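Local coordinates for protein unsaturated glucuronyl hydrolase (PDB 2ZZR) that hydrolyses unsaturated hyaluronate, chondroitin and heparin disaccharides, releasing the unsaturated uronic acid as a family 88 glycoside hydrolase, at residues Thr69-Tyr83 / Ile376-Tyr390. Sequence-based numbering, arbitrary orientation.
Sequences TNGFWTGCLWLAYEY and IWGDYYYLEALIRFY
Phe72 enters a hole formed by Ile376, Trp377, Tyr380 and Tyr381. CB lies 3.7 Å from Ile376 CG1; CG rests against Trp377 CA, CD2 and CE2 against Trp377 CB; CD1 reaches CB of Tyr380; CE1 approaches Tyr381, whose OH sits near the plane of the Phe72 ring, at its edge, and CZ meets both this OH and Trp377 CB. Over the centre of one face stands Trp377 CB, 3.6 Å from the Phe72 ring centroid and 11° off the ring normal, a CH-pi contact accepted by phenylalanine's electron-rich face. Tyr381 OH is buried here without a polar partner. The reverse knob is Tyr380. With CG anti to the backbone N (chi1 173°), its ring reaches across to helix 70-83, where Gly75, having no side chain, lets the ring edge lie directly against the backbone, Tyr380 CD2 standing 3.6 Å from Gly75 C. The two helices run in the same general direction, their axes inclined at 29° and 8.5 Å apart at closest approach, inside the enzyme's alpha-barrel fold, and Trp377 and Tyr381 adjoin the probable substrate-binding residues Arg246 and Trp250. Further along, branched Leu79 divides its methyls: CD1 meets Tyr380 CE2 at 3.5 Å, while CD2 turns to Ile387. Tyr380 OH donates to the anti lone pair of Glu384 OE1 (2.7 Å), which also accepts from Trp397. At the C-terminal ends Tyr83 CE1 touches Tyr390 CE2 at 3.5 Å, their hydroxyls bonding to Glu33 and Glu29 respectively.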
loop_
_atom_site.group_PDB
_atom_site.type_symbol
_atom_site.label_atom_id
_atom_site.label_comp_id
_atom_site.label_asym_id
_atom_site.label_seq_id
_atom_site.Cartn_x
_atom_site.Cartn_y
_atom_site.Cartn_z
ATOM N N THR A 69 11.292 1.934 2.053
ATOM C CA THR A 69 10.293 1.945 3.125
ATOM C C THR A 69 10.321 3.198 4.008
ATOM O O THR A 69 9.464 3.353 4.886
ATOM C CB THR A 69 10.499 0.743 4.057
ATOM O OG1 THR A 69 11.886 0.648 4.419
ATOM C CG2 THR A 69 10.066 -0.550 3.384
ATOM N N ASN A 70 11.301 4.074 3.795
ATOM C CA ASN A 70 11.501 5.223 4.700
ATOM C C ASN A 70 10.301 6.164 4.803
ATOM O O ASN A 70 10.031 6.707 5.877
ATOM C CB ASN A 70 12.735 6.024 4.308
ATOM C CG ASN A 70 13.994 5.198 4.374
ATOM O OD1 ASN A 70 14.707 5.202 5.386
ATOM N ND2 ASN A 70 14.265 4.467 3.307
ATOM N N GLY A 71 9.594 6.337 3.690
ATOM C CA GLY A 71 8.419 7.218 3.618
ATOM C C GLY A 71 7.267 6.808 4.516
ATOM O O GLY A 71 6.480 7.663 4.935
ATOM N N PHE A 72 7.161 5.509 4.813
ATOM C CA PHE A 72 6.098 4.990 5.678
ATOM C C PHE A 72 6.244 5.477 7.117
ATOM O O PHE A 72 5.246 5.717 7.794
ATOM C CB PHE A 72 6.028 3.458 5.635
ATOM C CG PHE A 72 5.632 2.909 4.294
ATOM C CD1 PHE A 72 4.376 3.195 3.749
ATOM C CD2 PHE A 72 6.511 2.103 3.572
ATOM C CE1 PHE A 72 4.002 2.687 2.503
ATOM C CE2 PHE A 72 6.147 1.594 2.323
ATOM C CZ PHE A 72 4.892 1.886 1.790
ATOM N N TRP A 73 7.487 5.636 7.570
ATOM C CA TRP A 73 7.754 6.224 8.886
ATOM C C TRP A 73 7.221 7.662 8.949
ATOM O O TRP A 73 6.419 7.994 9.830
ATOM C CB TRP A 73 9.255 6.173 9.210
ATOM C CG TRP A 73 9.663 7.046 10.377
ATOM C CD1 TRP A 73 10.492 8.132 10.335
ATOM C CD2 TRP A 73 9.246 6.911 11.747
ATOM N NE1 TRP A 73 10.626 8.677 11.593
ATOM C CE2 TRP A 73 9.872 7.950 12.477
ATOM C CE3 TRP A 73 8.414 6.009 12.428
ATOM C CZ2 TRP A 73 9.687 8.117 13.857
ATOM C CZ3 TRP A 73 8.225 6.174 13.807
ATOM C CH2 TRP A 73 8.865 7.223 14.503
ATOM N N THR A 74 7.650 8.493 8.004
ATOM C CA THR A 74 7.199 9.884 7.909
ATOM C C THR A 74 5.673 9.952 7.781
ATOM O O THR A 74 5.032 10.806 8.400
ATOM C CB THR A 74 7.866 10.625 6.738
ATOM O OG1 THR A 74 9.277 10.350 6.728
ATOM C CG2 THR A 74 7.644 12.141 6.852
ATOM N N GLY A 75 5.096 9.034 6.999
ATOM C CA GLY A 75 3.634 8.939 6.879
ATOM C C GLY A 75 2.914 8.707 8.199
ATOM O O GLY A 75 1.857 9.304 8.442
ATOM N N CYS A 76 3.471 7.840 9.049
ATOM C CA CYS A 76 2.918 7.612 10.395
ATOM C C CYS A 76 2.921 8.921 11.185
ATOM O O CYS A 76 1.934 9.258 11.853
ATOM C CB CYS A 76 3.711 6.547 11.168
ATOM S SG CYS A 76 3.487 4.832 10.601
ATOM N N LEU A 77 4.027 9.654 11.100
ATOM C CA LEU A 77 4.148 10.946 11.788
ATOM C C LEU A 77 3.111 11.966 11.308
ATOM O O LEU A 77 2.488 12.648 12.133
ATOM C CB LEU A 77 5.562 11.516 11.642
ATOM C CG LEU A 77 6.705 10.625 12.139
ATOM C CD1 LEU A 77 8.045 11.331 11.950
ATOM C CD2 LEU A 77 6.507 10.171 13.578
ATOM N N TRP A 78 2.923 12.068 9.992
ATOM C CA TRP A 78 1.945 13.012 9.435
ATOM C C TRP A 78 0.516 12.627 9.808
ATOM O O TRP A 78 -0.302 13.500 10.114
ATOM C CB TRP A 78 2.067 13.157 7.912
ATOM C CG TRP A 78 3.256 13.940 7.436
ATOM C CD1 TRP A 78 4.182 13.539 6.513
ATOM C CD2 TRP A 78 3.648 15.258 7.852
ATOM N NE1 TRP A 78 5.121 14.525 6.322
ATOM C CE2 TRP A 78 4.823 15.589 7.136
ATOM C CE3 TRP A 78 3.126 16.186 8.768
ATOM C CZ2 TRP A 78 5.491 16.808 7.310
ATOM C CZ3 TRP A 78 3.788 17.400 8.935
ATOM C CH2 TRP A 78 4.952 17.704 8.206
ATOM N N LEU A 79 0.217 11.328 9.799
ATOM C CA LEU A 79 -1.112 10.870 10.205
ATOM C C LEU A 79 -1.391 11.236 11.657
ATOM O O LEU A 79 -2.474 11.729 11.981
ATOM C CB LEU A 79 -1.254 9.368 10.014
ATOM C CG LEU A 79 -1.364 8.939 8.554
ATOM C CD1 LEU A 79 -1.311 7.429 8.508
ATOM C CD2 LEU A 79 -2.658 9.460 7.913
ATOM N N ALA A 80 -0.399 10.999 12.514
ATOM C CA ALA A 80 -0.486 11.361 13.929
ATOM C C ALA A 80 -0.680 12.872 14.078
ATOM O O ALA A 80 -1.487 13.325 14.904
ATOM C CB ALA A 80 0.774 10.902 14.668
ATOM N N TYR A 81 0.055 13.636 13.271
ATOM C CA TYR A 81 -0.027 15.096 13.271
ATOM C C TYR A 81 -1.421 15.601 12.892
ATOM O O TYR A 81 -1.912 16.576 13.464
ATOM C CB TYR A 81 1.030 15.701 12.343
ATOM C CG TYR A 81 0.962 17.208 12.240
ATOM C CD1 TYR A 81 0.516 17.829 11.074
ATOM C CD2 TYR A 81 1.327 18.016 13.321
ATOM C CE1 TYR A 81 0.444 19.217 10.980
ATOM C CE2 TYR A 81 1.257 19.398 13.238
ATOM C CZ TYR A 81 0.816 19.991 12.070
ATOM O OH TYR A 81 0.747 21.359 11.981
ATOM N N GLU A 82 -2.059 14.938 11.931
ATOM C CA GLU A 82 -3.436 15.273 11.576
ATOM C C GLU A 82 -4.390 15.026 12.732
ATOM O O GLU A 82 -5.384 15.738 12.885
ATOM C CB GLU A 82 -3.889 14.474 10.364
ATOM C CG GLU A 82 -3.137 14.845 9.108
ATOM C CD GLU A 82 -3.890 14.464 7.868
ATOM O OE1 GLU A 82 -3.296 13.808 6.990
ATOM O OE2 GLU A 82 -5.078 14.828 7.776
ATOM N N TYR A 83 -4.080 14.018 13.539
ATOM C CA TYR A 83 -4.913 13.659 14.672
ATOM C C TYR A 83 -4.812 14.651 15.830
ATOM O O TYR A 83 -5.831 15.008 16.414
ATOM C CB TYR A 83 -4.591 12.247 15.163
ATOM C CG TYR A 83 -5.448 11.810 16.328
ATOM C CD1 TYR A 83 -6.769 11.404 16.129
ATOM C CD2 TYR A 83 -4.944 11.810 17.630
ATOM C CE1 TYR A 83 -7.559 11.000 17.186
ATOM C CE2 TYR A 83 -5.729 11.410 18.701
ATOM C CZ TYR A 83 -7.038 11.009 18.473
ATOM O OH TYR A 83 -7.827 10.609 19.522
ATOM N N ILE A 376 6.957 -1.630 8.533
ATOM C CA ILE A 376 6.631 -0.206 8.569
ATOM C C ILE A 376 5.468 0.177 7.645
ATOM O O ILE A 376 4.716 1.106 7.955
ATOM C CB ILE A 376 7.887 0.688 8.373
ATOM C CG1 ILE A 376 7.602 2.154 8.749
ATOM C CG2 ILE A 376 8.467 0.545 6.954
ATOM C CD1 ILE A 376 7.109 2.339 10.199
ATOM N N TRP A 377 5.308 -0.537 6.531
ATOM C CA TRP A 377 4.142 -0.277 5.664
ATOM C C TRP A 377 2.844 -0.790 6.305
ATOM O O TRP A 377 1.793 -0.159 6.182
ATOM C CB TRP A 377 4.339 -0.842 4.243
ATOM C CG TRP A 377 4.584 -2.313 4.220
ATOM C CD1 TRP A 377 3.658 -3.301 4.043
ATOM C CD2 TRP A 377 5.846 -2.968 4.391
ATOM N NE1 TRP A 377 4.270 -4.539 4.096
ATOM C CE2 TRP A 377 5.612 -4.359 4.305
ATOM C CE3 TRP A 377 7.156 -2.511 4.609
ATOM C CZ2 TRP A 377 6.639 -5.301 4.429
ATOM C CZ3 TRP A 377 8.175 -3.450 4.735
ATOM C CH2 TRP A 377 7.906 -4.826 4.651
ATOM N N GLY A 378 2.926 -1.920 7.004
ATOM C CA GLY A 378 1.790 -2.437 7.769
ATOM C C GLY A 378 1.386 -1.462 8.860
ATOM O O GLY A 378 0.198 -1.200 9.055
ATOM N N ASP A 379 2.376 -0.907 9.558
ATOM C CA ASP A 379 2.120 0.137 10.556
ATOM C C ASP A 379 1.441 1.338 9.915
ATOM O O ASP A 379 0.438 1.846 10.433
ATOM C CB ASP A 379 3.426 0.604 11.198
ATOM C CG ASP A 379 3.988 -0.396 12.190
ATOM O OD1 ASP A 379 3.404 -1.488 12.372
ATOM O OD2 ASP A 379 5.032 -0.071 12.799
ATOM N N TYR A 380 1.997 1.776 8.784
ATOM C CA TYR A 380 1.471 2.924 8.072
ATOM C C TYR A 380 0.008 2.714 7.633
ATOM O O TYR A 380 -0.850 3.563 7.909
ATOM C CB TYR A 380 2.346 3.346 6.867
ATOM C CG TYR A 380 1.610 4.420 6.115
ATOM C CD1 TYR A 380 0.791 4.093 5.039
ATOM C CD2 TYR A 380 1.630 5.744 6.557
ATOM C CE1 TYR A 380 0.045 5.057 4.389
ATOM C CE2 TYR A 380 0.885 6.726 5.906
ATOM C CZ TYR A 380 0.088 6.364 4.827
ATOM O OH TYR A 380 -0.675 7.289 4.166
ATOM N N TYR A 381 -0.275 1.605 6.945
ATOM C CA TYR A 381 -1.633 1.382 6.428
ATOM C C TYR A 381 -2.659 1.102 7.531
ATOM O O TYR A 381 -3.839 1.444 7.397
ATOM C CB TYR A 381 -1.652 0.312 5.324
ATOM C CG TYR A 381 -0.964 0.784 4.059
ATOM C CD1 TYR A 381 -1.477 1.855 3.321
ATOM C CD2 TYR A 381 0.200 0.158 3.596
ATOM C CE1 TYR A 381 -0.841 2.305 2.166
ATOM C CE2 TYR A 381 0.835 0.595 2.444
ATOM C CZ TYR A 381 0.311 1.657 1.732
ATOM O OH TYR A 381 0.943 2.090 0.601
ATOM N N TYR A 382 -2.202 0.504 8.628
ATOM C CA TYR A 382 -3.051 0.332 9.802
ATOM C C TYR A 382 -3.479 1.701 10.343
ATOM O O TYR A 382 -4.673 1.963 10.525
ATOM C CB TYR A 382 -2.318 -0.491 10.870
ATOM C CG TYR A 382 -2.990 -0.519 12.225
ATOM C CD1 TYR A 382 -4.242 -1.112 12.395
ATOM C CD2 TYR A 382 -2.359 0.034 13.343
ATOM C CE1 TYR A 382 -4.858 -1.142 13.644
ATOM C CE2 TYR A 382 -2.964 0.004 14.600
ATOM C CZ TYR A 382 -4.212 -0.581 14.739
ATOM O OH TYR A 382 -4.822 -0.622 15.973
ATOM N N LEU A 383 -2.510 2.582 10.575
ATOM C CA LEU A 383 -2.822 3.933 11.040
ATOM C C LEU A 383 -3.624 4.736 9.999
ATOM O O LEU A 383 -4.529 5.486 10.360
ATOM C CB LEU A 383 -1.558 4.678 11.471
ATOM C CG LEU A 383 -1.728 6.047 12.135
ATOM C CD1 LEU A 383 -2.648 5.957 13.354
ATOM C CD2 LEU A 383 -0.361 6.605 12.518
ATOM N N GLU A 384 -3.318 4.564 8.714
ATOM C CA GLU A 384 -4.110 5.221 7.671
ATOM C C GLU A 384 -5.568 4.757 7.716
ATOM O O GLU A 384 -6.485 5.572 7.553
ATOM C CB GLU A 384 -3.513 5.012 6.273
ATOM C CG GLU A 384 -4.126 5.959 5.251
ATOM C CD GLU A 384 -3.882 5.525 3.824
ATOM O OE1 GLU A 384 -2.793 5.820 3.302
ATOM O OE2 GLU A 384 -4.794 4.913 3.226
ATOM N N ALA A 385 -5.784 3.461 7.945
ATOM C CA ALA A 385 -7.138 2.919 8.068
ATOM C C ALA A 385 -7.861 3.555 9.249
ATOM O O ALA A 385 -9.024 3.954 9.135
ATOM C CB ALA A 385 -7.112 1.401 8.222
ATOM N N LEU A 386 -7.161 3.655 10.377
ATOM C CA LEU A 386 -7.736 4.265 11.572
ATOM C C LEU A 386 -8.156 5.709 11.307
ATOM O O LEU A 386 -9.298 6.104 11.627
ATOM C CB LEU A 386 -6.749 4.187 12.737
ATOM C CG LEU A 386 -6.505 2.780 13.294
ATOM C CD1 LEU A 386 -5.429 2.850 14.395
ATOM C CD2 LEU A 386 -7.792 2.148 13.819
ATOM N N ILE A 387 -7.247 6.481 10.706
ATOM C CA ILE A 387 -7.491 7.889 10.376
ATOM C C ILE A 387 -8.603 8.035 9.320
ATOM O O ILE A 387 -9.457 8.921 9.434
ATOM C CB ILE A 387 -6.178 8.624 9.946
ATOM C CG1 ILE A 387 -5.185 8.720 11.124
ATOM C CG2 ILE A 387 -6.460 10.019 9.337
ATOM C CD1 ILE A 387 -5.665 9.540 12.342
ATOM N N ARG A 388 -8.605 7.151 8.318
ATOM C CA ARG A 388 -9.698 7.097 7.338
ATOM C C ARG A 388 -11.069 6.969 8.007
ATOM O O ARG A 388 -12.018 7.664 7.631
ATOM C CB ARG A 388 -9.503 5.934 6.360
ATOM C CG ARG A 388 -8.591 6.252 5.175
ATOM C CD ARG A 388 -8.334 4.984 4.356
ATOM N NE ARG A 388 -7.642 5.282 3.100
ATOM C CZ ARG A 388 -8.249 5.692 1.987
ATOM N NH1 ARG A 388 -9.572 5.843 1.954
ATOM N NH2 ARG A 388 -7.533 5.954 0.900
ATOM N N PHE A 389 -11.172 6.073 8.986
ATOM C CA PHE A 389 -12.445 5.812 9.664
ATOM C C PHE A 389 -12.857 6.982 10.545
ATOM O O PHE A 389 -14.053 7.269 10.699
ATOM C CB PHE A 389 -12.331 4.550 10.519
ATOM C CG PHE A 389 -12.654 3.284 9.791
ATOM C CD1 PHE A 389 -12.009 2.957 8.597
ATOM C CD2 PHE A 389 -13.583 2.394 10.317
ATOM C CE1 PHE A 389 -12.300 1.766 7.934
ATOM C CE2 PHE A 389 -13.879 1.204 9.663
ATOM C CZ PHE A 389 -13.237 0.890 8.469
ATOM N N TYR A 390 -11.854 7.645 11.112
ATOM C CA TYR A 390 -12.048 8.649 12.156
ATOM C C TYR A 390 -12.409 10.041 11.641
ATOM O O TYR A 390 -13.159 10.785 12.289
ATOM C CB TYR A 390 -10.790 8.733 13.018
ATOM C CG TYR A 390 -10.984 9.527 14.286
ATOM C CD1 TYR A 390 -11.688 8.989 15.363
ATOM C CD2 TYR A 390 -10.464 10.810 14.405
ATOM C CE1 TYR A 390 -11.867 9.714 16.537
ATOM C CE2 TYR A 390 -10.646 11.552 15.575
ATOM C CZ TYR A 390 -11.345 10.993 16.627
ATOM O OH TYR A 390 -11.513 11.715 17.785
#